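Local coordinates for spike protein P1 (Pseudoalteromonas phage pm2, PDB 2VVD) that binds the host-cell receptor from the fivefold vertices of the virion, this piece being its C-terminal receptor-binding domain, at residues I41-E46 and G123-F128; R11-Y16 and P37-D42. All coordinates share one frame; numbering follows the deposited sequence.

Contact 1 of 2, residues I41-E46 and G123-F128; sequences IDVPPE and GVHRVF
Gly123 N donates to Val43 O at 2.8 Å in an almost straight bond (176° at the hydrogen), and Val43 N returns it to Gly123 O at 2.9 Å. Two residues further in, Ile41 and His125 repeat the exchange, Ile41 N reaching His125 O at 3.0 Å and His125 N reaching Ile41 O at the same 3.0 Å. Ile41 O also receives a CA-H...O contact from Val124 CA. Such alternation of hydrogen-bonded pairs around a non-hydrogen-bonded one, Asp42 with Val124, is the antiparallel ladder that joins edge strand 39-43 to strand 123-131, the C-H pairing in the CHEF sheet of a jelly roll. On the face carrying Ile41, Val43 and His125, Val43 CG2 comes obliquely to the imidazole, 3.9 Å from His125 CD2. Both nitrogens of that buried ring are bound to main-chain oxygens, ND1 to Thr83 O and NE2 to Ser121 O, which fixes its rotation. Because two carbonyl acceptors call for a hydrogen on each nitrogen, this setting would stabilise the doubly protonated, positively charged imidazole. Further along, Ile41 CG2 meets Val127 CG2 at 4.0 Å. The other face holds Asp42, whose carboxylate swings over the neighbouring main chain because CG lies opposite the backbone N (chi1 -169°), placing Asp42 OD1 3.6 Å from Gly123 C.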
loop_
_atom_site.group_PDB
_atom_site.type_symbol
_atom_site.label_atom_id
_atom_site.label_comp_id
_atom_site.label_asym_id
_atom_site.label_seq_id
_atom_site.Cartn_x
_atom_site.Cartn_y
_atom_site.Cartn_z
ATOM N N ILE A 41 10.794 -3.430 7.269
ATOM C CA ILE A 41 11.918 -2.528 7.047
ATOM C C ILE A 41 12.686 -2.345 8.359
ATOM O O ILE A 41 12.117 -1.949 9.392
ATOM C CB ILE A 41 11.463 -1.165 6.471
ATOM C CG1 ILE A 41 12.668 -0.231 6.273
ATOM C CG2 ILE A 41 10.403 -0.518 7.348
ATOM C CD1 ILE A 41 12.367 0.983 5.415
ATOM N N ASP A 42 13.974 -2.667 8.310
ATOM C CA ASP A 42 14.866 -2.505 9.441
ATOM C C ASP A 42 15.495 -1.121 9.366
ATOM O O ASP A 42 16.397 -0.879 8.563
ATOM C CB ASP A 42 15.948 -3.579 9.411
ATOM C CG ASP A 42 16.744 -3.641 10.694
ATOM O OD1 ASP A 42 16.607 -2.728 11.536
ATOM O OD2 ASP A 42 17.506 -4.616 10.867
ATOM N N VAL A 43 15.002 -0.208 10.195
ATOM C CA VAL A 43 15.477 1.169 10.178
ATOM C C VAL A 43 16.788 1.221 10.941
ATOM O O VAL A 43 16.813 0.885 12.124
ATOM C CB VAL A 43 14.452 2.141 10.821
ATOM C CG1 VAL A 43 15.055 3.532 10.974
ATOM C CG2 VAL A 43 13.172 2.185 9.993
ATOM N N PRO A 44 17.881 1.631 10.270
ATOM C CA PRO A 44 19.185 1.659 10.928
ATOM C C PRO A 44 19.298 2.823 11.912
ATOM O O PRO A 44 18.583 3.818 11.760
ATOM C CB PRO A 44 20.151 1.856 9.763
ATOM C CG PRO A 44 19.365 2.642 8.776
ATOM C CD PRO A 44 17.971 2.102 8.874
ATOM N N PRO A 45 20.193 2.709 12.910
ATOM C CA PRO A 45 20.356 3.746 13.933
ATOM C C PRO A 45 20.522 5.165 13.378
ATOM O O PRO A 45 19.994 6.112 13.957
ATOM C CB PRO A 45 21.626 3.310 14.671
ATOM C CG PRO A 45 21.656 1.843 14.515
ATOM C CD PRO A 45 21.108 1.577 13.141
ATOM N N GLU A 46 21.230 5.306 12.261
ATOM C CA GLU A 46 21.428 6.625 11.651
ATOM C C GLU A 46 20.154 7.222 11.022
ATOM O O GLU A 46 20.139 8.398 10.678
ATOM C CB GLU A 46 22.592 6.618 10.641
ATOM C CG GLU A 46 22.396 5.738 9.405
ATOM C CD GLU A 46 22.759 4.281 9.630
ATOM O OE1 GLU A 46 22.912 3.850 10.797
ATOM O OE2 GLU A 46 22.875 3.552 8.627
ATOM N N GLY A 123 15.183 0.069 14.278
ATOM C CA GLY A 123 14.721 -1.308 14.397
ATOM C C GLY A 123 13.655 -1.652 13.374
ATOM O O GLY A 123 13.335 -0.841 12.498
ATOM N N VAL A 124 13.102 -2.858 13.505
ATOM C CA VAL A 124 12.168 -3.404 12.532
ATOM C C VAL A 124 10.772 -2.808 12.681
ATOM O O VAL A 124 10.268 -2.632 13.792
ATOM C CB VAL A 124 12.054 -4.936 12.665
ATOM C CG1 VAL A 124 11.010 -5.487 11.686
ATOM C CG2 VAL A 124 13.422 -5.601 12.444
ATOM N N HIS A 125 10.162 -2.483 11.549
ATOM C CA HIS A 125 8.758 -2.086 11.498
ATOM C C HIS A 125 8.084 -2.877 10.399
ATOM O O HIS A 125 8.687 -3.113 9.356
ATOM C CB HIS A 125 8.645 -0.594 11.217
ATOM C CG HIS A 125 9.252 0.259 12.284
ATOM N ND1 HIS A 125 8.534 0.715 13.368
ATOM C CD2 HIS A 125 10.513 0.722 12.443
ATOM C CE1 HIS A 125 9.327 1.433 14.143
ATOM N NE2 HIS A 125 10.531 1.455 13.603
ATOM N N ARG A 126 6.848 -3.300 10.636
ATOM C CA ARG A 126 6.090 -4.046 9.638
ATOM C C ARG A 126 5.164 -3.114 8.869
ATOM O O ARG A 126 4.481 -2.292 9.468
ATOM C CB ARG A 126 5.279 -5.154 10.297
ATOM C CG ARG A 126 4.588 -6.076 9.302
ATOM C CD ARG A 126 4.413 -7.471 9.871
ATOM N NE ARG A 126 5.697 -8.159 10.016
ATOM C CZ ARG A 126 5.846 -9.389 10.495
ATOM N NH1 ARG A 126 4.802 -10.089 10.908
ATOM N NH2 ARG A 126 7.060 -9.919 10.574
ATOM N N VAL A 127 5.147 -3.263 7.545
ATOM C CA VAL A 127 4.421 -2.369 6.648
ATOM C C VAL A 127 3.355 -3.153 5.886
ATOM O O VAL A 127 3.672 -4.134 5.218
ATOM C CB VAL A 127 5.383 -1.712 5.620
ATOM C CG1 VAL A 127 4.633 -0.704 4.738
ATOM C CG2 VAL A 127 6.568 -1.038 6.329
ATOM N N PHE A 128 2.100 -2.718 5.991
ATOM C CA PHE A 128 0.993 -3.325 5.252
ATOM C C PHE A 128 0.532 -2.411 4.122
ATOM O O PHE A 128 -0.064 -1.363 4.385
ATOM C CB PHE A 128 -0.186 -3.618 6.180
ATOM C CG PHE A 128 0.121 -4.633 7.241
ATOM C CD1 PHE A 128 0.007 -5.992 6.972
ATOM C CD2 PHE A 128 0.532 -4.231 8.508
ATOM C CE1 PHE A 128 0.294 -6.928 7.950
ATOM C CE2 PHE A 128 0.820 -5.160 9.484
ATOM C CZ PHE A 128 0.704 -6.512 9.208
#

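Contact 2 of 2, residues R11-Y16 and P37-D42; sequences RVFKEY and PFFDID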
loop_
_atom_site.group_PDB
_atom_site.type_symbol
_atom_site.label_atom_id
_atom_site.label_comp_id
_atom_site.label_asym_id
_atom_site.label_seq_id
_atom_site.Cartn_x
_atom_site.Cartn_y
_atom_site.Cartn_z
ATOM N N ARG A 11 15.815 1.248 -4.334
ATOM C CA ARG A 11 15.794 0.175 -3.353
ATOM C C ARG A 11 14.413 -0.472 -3.341
ATOM O O ARG A 11 13.454 0.115 -2.840
ATOM C CB ARG A 11 16.132 0.699 -1.962
ATOM C CG ARG A 11 16.046 -0.369 -0.891
ATOM C CD ARG A 11 16.791 0.043 0.348
ATOM N NE ARG A 11 16.572 -0.901 1.438
ATOM C CZ ARG A 11 16.886 -0.673 2.711
ATOM N NH1 ARG A 11 17.440 0.479 3.077
ATOM N NH2 ARG A 11 16.639 -1.603 3.624
ATOM N N VAL A 12 14.323 -1.681 -3.894
ATOM C CA VAL A 12 13.079 -2.446 -3.885
ATOM C C VAL A 12 12.919 -3.148 -2.544
ATOM O O VAL A 12 13.852 -3.797 -2.069
ATOM C CB VAL A 12 13.048 -3.516 -4.997
ATOM C CG1 VAL A 12 11.690 -4.196 -5.033
ATOM C CG2 VAL A 12 13.371 -2.893 -6.353
ATOM N N PHE A 13 11.740 -3.017 -1.942
ATOM C CA PHE A 13 11.411 -3.739 -0.708
ATOM C C PHE A 13 10.620 -5.019 -0.991
ATOM O O PHE A 13 10.914 -6.070 -0.419
ATOM C CB PHE A 13 10.625 -2.837 0.249
ATOM C CG PHE A 13 11.457 -1.760 0.875
ATOM C CD1 PHE A 13 12.329 -2.057 1.918
ATOM C CD2 PHE A 13 11.381 -0.453 0.422
ATOM C CE1 PHE A 13 13.106 -1.066 2.496
ATOM C CE2 PHE A 13 12.154 0.544 1.000
ATOM C CZ PHE A 13 13.018 0.235 2.035
ATOM N N LYS A 14 9.611 -4.919 -1.853
ATOM C CA LYS A 14 8.800 -6.077 -2.250
ATOM C C LYS A 14 8.022 -5.804 -3.541
ATOM O O LYS A 14 7.764 -4.652 -3.917
ATOM C CB LYS A 14 7.806 -6.500 -1.139
ATOM C CG LYS A 14 8.235 -7.677 -0.226
ATOM C CD LYS A 14 8.700 -8.912 -1.002
ATOM C CE LYS A 14 8.435 -10.251 -0.293
ATOM N NZ LYS A 14 9.452 -10.694 0.727
ATOM N N GLU A 15 7.671 -6.890 -4.218
ATOM C CA GLU A 15 6.770 -6.851 -5.350
ATOM C C GLU A 15 5.572 -7.725 -5.016
ATOM O O GLU A 15 5.725 -8.738 -4.338
ATOM C CB GLU A 15 7.479 -7.366 -6.592
ATOM C CG GLU A 15 8.448 -6.369 -7.183
ATOM C CD GLU A 15 9.315 -6.983 -8.250
ATOM O OE1 GLU A 15 8.974 -6.844 -9.441
ATOM O OE2 GLU A 15 10.327 -7.624 -7.894
ATOM N N TYR A 16 4.385 -7.315 -5.461
ATOM C CA TYR A 16 3.168 -8.100 -5.244
ATOM C C TYR A 16 2.401 -8.286 -6.554
ATOM O O TYR A 16 2.217 -7.341 -7.328
ATOM C CB TYR A 16 2.262 -7.458 -4.188
ATOM C CG TYR A 16 2.916 -7.256 -2.835
ATOM C CD1 TYR A 16 2.989 -8.295 -1.906
ATOM C CD2 TYR A 16 3.453 -6.023 -2.475
ATOM C CE1 TYR A 16 3.592 -8.110 -0.654
ATOM C CE2 TYR A 16 4.058 -5.828 -1.230
ATOM C CZ TYR A 16 4.123 -6.872 -0.326
ATOM O OH TYR A 16 4.722 -6.668 0.900
ATOM N N PRO A 37 -0.703 -9.403 3.025
ATOM C CA PRO A 37 0.746 -9.428 2.853
ATOM C C PRO A 37 1.423 -8.155 3.330
ATOM O O PRO A 37 0.827 -7.078 3.308
ATOM C CB PRO A 37 0.910 -9.582 1.340
ATOM C CG PRO A 37 -0.295 -10.292 0.921
ATOM C CD PRO A 37 -1.390 -9.754 1.771
ATOM N N PHE A 38 2.673 -8.295 3.747
ATOM C CA PHE A 38 3.436 -7.201 4.337
ATOM C C PHE A 38 4.886 -7.304 3.922
ATOM O O PHE A 38 5.301 -8.271 3.285
ATOM C CB PHE A 38 3.371 -7.291 5.861
ATOM C CG PHE A 38 3.909 -8.589 6.401
ATOM C CD1 PHE A 38 5.265 -8.738 6.676
ATOM C CD2 PHE A 38 3.067 -9.674 6.595
ATOM C CE1 PHE A 38 5.766 -9.941 7.150
ATOM C CE2 PHE A 38 3.564 -10.876 7.071
ATOM C CZ PHE A 38 4.914 -11.007 7.351
ATOM N N PHE A 39 5.665 -6.303 4.298
ATOM C CA PHE A 39 7.107 -6.422 4.273
ATOM C C PHE A 39 7.664 -5.701 5.487
ATOM O O PHE A 39 7.016 -4.803 6.021
ATOM C CB PHE A 39 7.678 -5.870 2.966
ATOM C CG PHE A 39 7.575 -4.383 2.833
ATOM C CD1 PHE A 39 8.609 -3.564 3.273
ATOM C CD2 PHE A 39 6.459 -3.801 2.244
ATOM C CE1 PHE A 39 8.527 -2.183 3.144
ATOM C CE2 PHE A 39 6.370 -2.417 2.104
ATOM C CZ PHE A 39 7.402 -1.607 2.561
ATOM N N ASP A 40 8.845 -6.119 5.928
ATOM C CA ASP A 40 9.528 -5.481 7.063
ATOM C C ASP A 40 10.641 -4.556 6.582
ATOM O O ASP A 40 11.332 -4.850 5.604
ATOM C CB ASP A 40 10.117 -6.541 8.008
ATOM C CG ASP A 40 9.045 -7.342 8.732
ATOM O OD1 ASP A 40 7.902 -6.853 8.832
ATOM O OD2 ASP A 40 9.345 -8.463 9.193
ATOM N N ILE A 41 10.794 -3.430 7.269
ATOM C CA ILE A 41 11.918 -2.528 7.047
ATOM C C ILE A 41 12.686 -2.345 8.359
ATOM O O ILE A 41 12.117 -1.949 9.392
ATOM C CB ILE A 41 11.463 -1.165 6.471
ATOM C CG1 ILE A 41 12.668 -0.231 6.273
ATOM C CG2 ILE A 41 10.403 -0.518 7.348
ATOM C CD1 ILE A 41 12.367 0.983 5.415
ATOM N N ASP A 42 13.974 -2.667 8.310
ATOM C CA ASP A 42 14.866 -2.505 9.441
ATOM C C ASP A 42 15.495 -1.121 9.366
ATOM O O ASP A 42 16.397 -0.879 8.563
ATOM C CB ASP A 42 15.948 -3.579 9.411
ATOM C CG ASP A 42 16.744 -3.641 10.694
ATOM O OD1 ASP A 42 16.607 -2.728 11.536
ATOM O OD2 ASP A 42 17.506 -4.616 10.867
#
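Strands 11-15 and 39-42 run nearly antiparallel, at 154°, yet their axes stay 7.4 Å apart at closest approach, and no main-chain hydrogen bond joins them; side chains fill the gap. Phe13, Phe39 and Tyr16 bury the most surface. Phe13 CB sits over one face of the Phe39 ring, 4.0 Å from its centroid and displaced toward the rim, in a CH-pi contact. The planes of the Phe13 and Phe39 rings differ by 23°, but with their centroids 5.4 Å apart the overlap is slight. In Phe39, CG stands between the backbone N and the carbonyl carbon (chi1 70°), which lays the ring flat between the strands and turns a face to Phe13 CB. The far end of the Phe13 ring reaches on to Ile41, with Phe13 CZ 3.5 Å from Ile41 CD1 in an oblique approach. Lys14 CG packs against Phe39 CB at 3.7 Å. Tyr16 adds a polar contact: its hydroxyl meets the edge of the Phe39 ring, 3.6 Å from Phe39 CD2, and donates a weak hydrogen bond from Tyr16 OH to Phe38 O at 2.9 Å. Pro37 CB comes obliquely to the tyrosine ring, 3.7 Å from Tyr16 CE1. A classic beta bulge interrupts the edge strand at Phe13-Lys14, opposite Val157. Strands 11-15 and 39-43 are B and C of a jelly roll, facing each other across the sandwich from the BIDG and CHEF sheets.

Overall arrangement
Strand 39-43 serves both contacts, which share Ile41 and Asp42 and have centres about 11 Å apart. Contact 1 ties this strand by main-chain bonds to its sheet neighbour 123-131, whereas contact 2 sets its side chains against strand 11-15 of the other sheet: one works within a layer, the other between layers. Ile41 does both, pairing its backbone in contact 1 and sending CD1 across in contact 2. The two contacts also touch directly, since Arg126 NE forms a 2.8 Å salt bridge with Asp40 OD1 and Val127 N probably a hydrogen bond with Phe39 O at 2.9 Å. The calcium ligands seen in this domain, Asp7 and Glu9, and Ser73, Asp135 and Asp137, belong to neither contact.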